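Local coordinates for protein alpha-galactosidase (PDB 6LCJ) that probably hydrolyses terminal alpha-galactosyl residues from galactose-containing oligosaccharides, as a thermostable GH36-type alpha-galactosidase found as a hexamer, at residues V283-L294 and A323-A334. Numbering follows the deposited sequence.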
ATOM      1  N   VAL E 283     -44.057   9.731  -5.344  1.00 29.85           N
ATOM      2  CA  VAL E 283     -44.616  10.943  -4.750  1.00 33.81           C
ATOM      3  C   VAL E 283     -46.120  10.809  -4.561  1.00 35.96           C
ATOM      4  O   VAL E 283     -46.675  11.251  -3.550  1.00 38.30           O
ATOM      5  CB  VAL E 283     -44.283  12.161  -5.623  1.00 33.69           C
ATOM      6  CG1 VAL E 283     -44.889  13.405  -5.028  1.00 31.21           C
ATOM      7  CG2 VAL E 283     -42.794  12.290  -5.778  1.00 37.62           C
ATOM      8  N   GLU E 284     -46.804  10.229  -5.547  1.00 38.06           N
ATOM      9  CA  GLU E 284     -48.244  10.012  -5.448  1.00 41.08           C
ATOM     10  C   GLU E 284     -48.572   9.092  -4.280  1.00 39.15           C
ATOM     11  O   GLU E 284     -49.528   9.333  -3.530  1.00 34.25           O
ATOM     12  CB  GLU E 284     -48.739   9.423  -6.767  1.00 44.69           C
ATOM     13  CG  GLU E 284     -50.226   9.334  -6.980  1.00 53.11           C
ATOM     14  CD  GLU E 284     -50.539   8.778  -8.372  1.00 67.04           C
ATOM     15  OE1 GLU E 284     -50.301   9.503  -9.375  1.00 68.99           O
ATOM     16  OE2 GLU E 284     -50.988   7.610  -8.464  1.00 68.08           O
ATOM     17  N   TRP E 285     -47.779   8.032  -4.114  1.00 33.87           N
ATOM     18  CA  TRP E 285     -47.978   7.089  -3.022  1.00 32.54           C
ATOM     19  C   TRP E 285     -47.724   7.752  -1.667  1.00 34.61           C
ATOM     20  O   TRP E 285     -48.500   7.562  -0.720  1.00 32.71           O
ATOM     21  CB  TRP E 285     -47.066   5.885  -3.260  1.00 30.84           C
ATOM     22  CG  TRP E 285     -46.988   4.850  -2.196  1.00 33.68           C
ATOM     23  CD1 TRP E 285     -47.747   3.712  -2.096  1.00 33.29           C
ATOM     24  CD2 TRP E 285     -46.061   4.811  -1.106  1.00 33.68           C
ATOM     25  NE1 TRP E 285     -47.360   2.980  -0.994  1.00 38.32           N
ATOM     26  CE2 TRP E 285     -46.327   3.635  -0.371  1.00 38.66           C
ATOM     27  CE3 TRP E 285     -45.039   5.657  -0.674  1.00 33.26           C
ATOM     28  CZ2 TRP E 285     -45.608   3.293   0.777  1.00 38.00           C
ATOM     29  CZ3 TRP E 285     -44.319   5.306   0.463  1.00 30.88           C
ATOM     30  CH2 TRP E 285     -44.605   4.138   1.169  1.00 32.28           C
ATOM     31  N   ALA E 286     -46.662   8.556  -1.562  1.00 30.74           N
ATOM     32  CA  ALA E 286     -46.383   9.228  -0.295  1.00 35.30           C
ATOM     33  C   ALA E 286     -47.461  10.261   0.027  1.00 32.42           C
ATOM     34  O   ALA E 286     -47.875  10.388   1.185  1.00 30.38           O
ATOM     35  CB  ALA E 286     -44.990   9.871  -0.317  1.00 30.61           C
ATOM     36  N   ALA E 287     -47.938  10.995  -0.984  1.00 29.08           N
ATOM     37  CA  ALA E 287     -49.088  11.869  -0.768  1.00 34.53           C
ATOM     38  C   ALA E 287     -50.322  11.081  -0.327  1.00 33.73           C
ATOM     39  O   ALA E 287     -51.120  11.580   0.469  1.00 36.62           O
ATOM     40  CB  ALA E 287     -49.385  12.678  -2.029  1.00 28.71           C
ATOM     41  N   ASP E 288     -50.491   9.850  -0.808  1.00 33.86           N
ATOM     42  CA  ASP E 288     -51.599   9.032  -0.332  1.00 36.34           C
ATOM     43  C   ASP E 288     -51.418   8.594   1.111  1.00 34.32           C
ATOM     44  O   ASP E 288     -52.411   8.249   1.760  1.00 35.42           O
ATOM     45  CB  ASP E 288     -51.778   7.793  -1.205  1.00 34.09           C
ATOM     46  CG  ASP E 288     -52.320   8.124  -2.568  1.00 44.90           C
ATOM     47  OD1 ASP E 288     -52.652   9.311  -2.811  1.00 50.49           O
ATOM     48  OD2 ASP E 288     -52.413   7.196  -3.402  1.00 52.32           O
ATOM     49  N   LEU E 289     -50.177   8.564   1.616  1.00 37.30           N
ATOM     50  CA  LEU E 289     -49.960   8.335   3.046  1.00 35.10           C
ATOM     51  C   LEU E 289     -50.472   9.511   3.869  1.00 31.34           C
ATOM     52  O   LEU E 289     -51.125   9.323   4.900  1.00 32.62           O
ATOM     53  CB  LEU E 289     -48.480   8.101   3.335  1.00 31.05           C
ATOM     54  CG  LEU E 289     -47.837   6.809   2.844  1.00 33.36           C
ATOM     55  CD1 LEU E 289     -46.334   6.902   3.041  1.00 29.98           C
ATOM     56  CD2 LEU E 289     -48.415   5.607   3.575  1.00 27.28           C
ATOM     57  N   VAL E 290     -50.194  10.729   3.415  1.00 27.73           N
ATOM     58  CA  VAL E 290     -50.753  11.906   4.061  1.00 28.57           C
ATOM     59  C   VAL E 290     -52.274  11.878   3.998  1.00 34.39           C
ATOM     60  O   VAL E 290     -52.959  12.069   5.009  1.00 37.48           O
ATOM     61  CB  VAL E 290     -50.183  13.180   3.425  1.00 28.27           C
ATOM     62  CG1 VAL E 290     -50.962  14.385   3.895  1.00 27.77           C
ATOM     63  CG2 VAL E 290     -48.691  13.314   3.767  1.00 33.37           C
ATOM     64  N   ARG E 291     -52.829  11.636   2.806  1.00 37.41           N
ATOM     65  CA  ARG E 291     -54.282  11.549   2.664  1.00 36.13           C
ATOM     66  C   ARG E 291     -54.877  10.455   3.558  1.00 34.97           C
ATOM     67  O   ARG E 291     -55.896  10.674   4.223  1.00 35.36           O
ATOM     68  CB  ARG E 291     -54.646  11.327   1.192  1.00 37.92           C
ATOM     69  CG  ARG E 291     -54.268  12.517   0.313  1.00 40.87           C
ATOM     70  CD  ARG E 291     -54.702  12.349  -1.149  1.00 46.28           C
ATOM     71  NE  ARG E 291     -54.383  13.510  -1.999  1.00 48.46           N
ATOM     72  CZ  ARG E 291     -54.745  14.782  -1.756  1.00 46.74           C
ATOM     73  NH1 ARG E 291     -55.441  15.102  -0.668  1.00 43.59           N
ATOM     74  NH2 ARG E 291     -54.401  15.753  -2.603  1.00 38.36           N
ATOM     75  N   LYS E 292     -54.250   9.280   3.614  1.00 28.75           N
ATOM     76  CA  LYS E 292     -54.773   8.245   4.505  1.00 33.44           C
ATOM     77  C   LYS E 292     -54.752   8.691   5.973  1.00 40.96           C
ATOM     78  O   LYS E 292     -55.688   8.399   6.730  1.00 43.80           O
ATOM     79  CB  LYS E 292     -53.993   6.949   4.330  1.00 23.60           C
ATOM     80  CG  LYS E 292     -54.209   5.973   5.441  1.00 31.03           C
ATOM     81  CD  LYS E 292     -53.714   4.589   5.072  1.00 33.08           C
ATOM     82  CE  LYS E 292     -52.270   4.639   4.624  1.00 35.17           C
ATOM     83  NZ  LYS E 292     -51.567   3.365   4.885  1.00 39.12           N
ATOM     84  N   ALA E 293     -53.697   9.400   6.400  1.00 37.61           N
ATOM     85  CA  ALA E 293     -53.609   9.801   7.804  1.00 36.27           C
ATOM     86  C   ALA E 293     -54.669  10.840   8.155  1.00 35.41           C
ATOM     87  O   ALA E 293     -55.265  10.780   9.236  1.00 35.38           O
ATOM     88  CB  ALA E 293     -52.209  10.328   8.126  1.00 31.71           C
ATOM     89  N   LEU E 294     -54.919  11.799   7.255  1.00 35.13           N
ATOM     90  CA  LEU E 294     -55.981  12.776   7.488  1.00 33.60           C
ATOM     91  C   LEU E 294     -57.330  12.091   7.599  1.00 37.12           C
ATOM     92  O   LEU E 294     -58.127  12.410   8.490  1.00 43.38           O
ATOM     93  CB  LEU E 294     -56.031  13.811   6.372  1.00 26.82           C
ATOM     94  CG  LEU E 294     -54.864  14.747   6.116  1.00 33.41           C
ATOM     95  CD1 LEU E 294     -55.358  15.971   5.392  1.00 32.46           C
ATOM     96  CD2 LEU E 294     -54.167  15.134   7.403  1.00 34.67           C
ATOM     97  N   ALA E 323     -41.419  17.019  -4.568  1.00 32.51           N
ATOM     98  CA  ALA E 323     -42.101  15.955  -3.832  1.00 31.10           C
ATOM     99  C   ALA E 323     -42.790  16.502  -2.585  1.00 33.69           C
ATOM    100  O   ALA E 323     -43.947  16.169  -2.305  1.00 35.56           O
ATOM    101  CB  ALA E 323     -41.109  14.855  -3.445  1.00 27.34           C
ATOM    102  N   MET E 324     -42.091  17.340  -1.817  1.00 29.95           N
ATOM    103  CA  MET E 324     -42.684  17.888  -0.604  1.00 32.21           C
ATOM    104  C   MET E 324     -43.823  18.850  -0.915  1.00 32.13           C
ATOM    105  O   MET E 324     -44.785  18.932  -0.147  1.00 31.52           O
ATOM    106  CB  MET E 324     -41.615  18.592   0.239  1.00 30.98           C
ATOM    107  CG  MET E 324     -40.577  17.668   0.853  1.00 29.32           C
ATOM    108  SD  MET E 324     -41.305  16.236   1.683  1.00 35.34           S
ATOM    109  CE  MET E 324     -40.973  15.048   0.441  1.00 32.38           C
ATOM    110  N   ALA E 325     -43.723  19.601  -2.015  1.00 32.21           N
ATOM    111  CA  ALA E 325     -44.815  20.483  -2.409  1.00 32.46           C
ATOM    112  C   ALA E 325     -46.099  19.701  -2.662  1.00 34.16           C
ATOM    113  O   ALA E 325     -47.196  20.180  -2.363  1.00 32.66           O
ATOM    114  CB  ALA E 325     -44.415  21.277  -3.647  1.00 30.06           C
ATOM    115  N   ARG E 326     -45.983  18.488  -3.191  1.00 30.87           N
ATOM    116  CA  ARG E 326     -47.165  17.671  -3.389  1.00 34.74           C
ATOM    117  C   ARG E 326     -47.708  17.185  -2.053  1.00 35.62           C
ATOM    118  O   ARG E 326     -48.925  17.149  -1.841  1.00 38.55           O
ATOM    119  CB  ARG E 326     -46.832  16.503  -4.328  1.00 34.93           C
ATOM    120  CG  ARG E 326     -47.906  15.421  -4.422  1.00 46.48           C
ATOM    121  CD  ARG E 326     -49.179  15.861  -5.207  1.00 55.18           C
ATOM    122  NE  ARG E 326     -50.316  14.975  -4.916  1.00 52.17           N
ATOM    123  CZ  ARG E 326     -51.462  15.376  -4.365  1.00 44.52           C
ATOM    124  NH1 ARG E 326     -51.641  16.656  -4.054  1.00 41.61           N
ATOM    125  NH2 ARG E 326     -52.420  14.493  -4.109  1.00 36.65           N
ATOM    126  N   LEU E 327     -46.818  16.822  -1.133  1.00 36.08           N
ATOM    127  CA  LEU E 327     -47.265  16.411   0.191  1.00 34.16           C
ATOM    128  C   LEU E 327     -47.815  17.600   0.969  1.00 31.43           C
ATOM    129  O   LEU E 327     -48.697  17.431   1.817  1.00 28.48           O
ATOM    130  CB  LEU E 327     -46.113  15.756   0.950  1.00 32.69           C
ATOM    131  CG  LEU E 327     -45.896  14.259   0.799  1.00 34.69           C
ATOM    132  CD1 LEU E 327     -45.711  13.913  -0.648  1.00 33.55           C
ATOM    133  CD2 LEU E 327     -44.683  13.821   1.610  1.00 34.61           C
ATOM    134  N   ARG E 328     -47.313  18.803   0.686  1.00 28.55           N
ATOM    135  CA  ARG E 328     -47.870  20.000   1.299  1.00 32.31           C
ATOM    136  C   ARG E 328     -49.319  20.193   0.877  1.00 34.69           C
ATOM    137  O   ARG E 328     -50.187  20.460   1.713  1.00 33.89           O
ATOM    138  CB  ARG E 328     -47.030  21.228   0.938  1.00 28.77           C
ATOM    139  CG  ARG E 328     -47.648  22.582   1.361  1.00 27.05           C
ATOM    140  CD  ARG E 328     -47.501  22.886   2.863  1.00 27.98           C
ATOM    141  NE  ARG E 328     -48.564  22.277   3.665  1.00 31.67           N
ATOM    142  CZ  ARG E 328     -48.548  22.167   4.993  1.00 32.24           C
ATOM    143  NH1 ARG E 328     -47.514  22.606   5.694  1.00 32.11           N
ATOM    144  NH2 ARG E 328     -49.570  21.610   5.625  1.00 31.37           N
ATOM    145  N   GLU E 329     -49.599  20.042  -0.425  1.00 38.54           N
ATOM    146  CA  GLU E 329     -50.956  20.213  -0.931  1.00 35.04           C
ATOM    147  C   GLU E 329     -51.862  19.083  -0.476  1.00 34.62           C
ATOM    148  O   GLU E 329     -53.031  19.312  -0.153  1.00 36.46           O
ATOM    149  CB  GLU E 329     -50.945  20.303  -2.452  1.00 33.87           C
ATOM    150  CG  GLU E 329     -50.501  21.652  -2.973  1.00 36.48           C
ATOM    151  CD  GLU E 329     -51.574  22.740  -2.809  1.00 44.16           C
ATOM    152  OE1 GLU E 329     -52.673  22.454  -2.278  1.00 42.56           O
ATOM    153  OE2 GLU E 329     -51.316  23.894  -3.210  1.00 45.70           O
ATOM    154  N   ALA E 330     -51.342  17.858  -0.433  1.00 34.31           N
ATOM    155  CA  ALA E 330     -52.163  16.742   0.019  1.00 36.25           C
ATOM    156  C   ALA E 330     -52.559  16.895   1.480  1.00 35.49           C
ATOM    157  O   ALA E 330     -53.600  16.371   1.897  1.00 36.01           O
ATOM    158  CB  ALA E 330     -51.433  15.420  -0.201  1.00 28.54           C
ATOM    159  N   ALA E 331     -51.751  17.610   2.267  1.00 37.35           N
ATOM    160  CA  ALA E 331     -52.013  17.795   3.690  1.00 33.76           C
ATOM    161  C   ALA E 331     -52.918  18.981   3.969  1.00 33.09           C
ATOM    162  O   ALA E 331     -53.454  19.094   5.080  1.00 36.87           O
ATOM    163  CB  ALA E 331     -50.697  17.970   4.459  1.00 28.44           C
ATOM    164  N   GLY E 332     -53.107  19.852   2.991  1.00 33.63           N
ATOM    165  CA  GLY E 332     -53.955  21.005   3.208  1.00 30.63           C
ATOM    166  C   GLY E 332     -53.441  21.827   4.364  1.00 32.46           C
ATOM    167  O   GLY E 332     -52.262  22.198   4.421  1.00 40.41           O
ATOM    168  N   GLU E 333     -54.324  22.107   5.309  1.00 34.79           N
ATOM    169  CA  GLU E 333     -53.983  22.942   6.450  1.00 41.21           C
ATOM    170  C   GLU E 333     -53.510  22.136   7.654  1.00 34.81           C
ATOM    171  O   GLU E 333     -53.257  22.716   8.710  1.00 35.63           O
ATOM    172  CB  GLU E 333     -55.185  23.814   6.820  1.00 47.42           C
ATOM    173  CG  GLU E 333     -55.666  24.660   5.635  1.00 52.00           C
ATOM    174  CD  GLU E 333     -56.819  25.595   5.979  1.00 58.03           C
ATOM    175  OE1 GLU E 333     -57.857  25.118   6.499  1.00 61.46           O
ATOM    176  OE2 GLU E 333     -56.683  26.811   5.715  1.00 51.77           O
ATOM    177  N   ALA E 334     -53.369  20.824   7.515  1.00 34.20           N
ATOM    178  CA  ALA E 334     -52.784  20.038   8.580  1.00 32.63           C
ATOM    179  C   ALA E 334     -51.405  20.585   8.920  1.00 37.74           C
ATOM    180  O   ALA E 334     -50.794  21.330   8.140  1.00 36.90           O
ATOM    181  CB  ALA E 334     -52.699  18.572   8.175  1.00 31.48           C
TER
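The helices in 283-294 and 323-334 run nearly parallel, their axes 8.6 Å apart at closest approach and crossing at -24°, with the backbones nearest at Ala-287 and Leu-327, 5.0 Å between CA atoms. Leu-327 is the knob of a knobs-into-holes fit: its side chain enters the hole formed by Val-283, Ala-286, Ala-287 and Val-290, and CD1 comes within 3.7 Å of Ala-287 N. Ala-287 CB meets Ala-330 CB at 3.9 Å. Val-290 holds CG1 anti to its backbone N (chi1 169°), which sets that methyl against Ala-331 CB at 3.6 Å while CG2 faces Leu-327 CG. Leu-294 CD2 meets Ala-334 CB, at the end of the turn that starts at Ala-331, at 3.8 Å. Along one margin, Arg-326 CG, anti to N, lies 3.7 Å from Val-283 CG1, and the bend at chi2 brings NE near Ala-287 CB. Shortening Arg-326 to an alanine would probably leave Ala-287 CB without its cover at this margin and Val-283 CG1 touching CB alone. The extended Arg-291 sets one guanidinium face over Ala-330 CA. Val-290 and Ala-331 also touch Leu-301 and Leu-336, respectively, of adjacent parallel strands, as expected for neighbouring outer helices of a TIM barrel. With no hydrogen bond between the segments, the chemistry implies cohesion by apolar fit. At its border Arg-291 NH2 lies at the edge of the Arg-326 guanidinium, in its plane, the two planes 40° apart; its 2.8 Å to Arg-326 NH2, donor to donor, is doubtful as modelled, and two full charges here would probably repel.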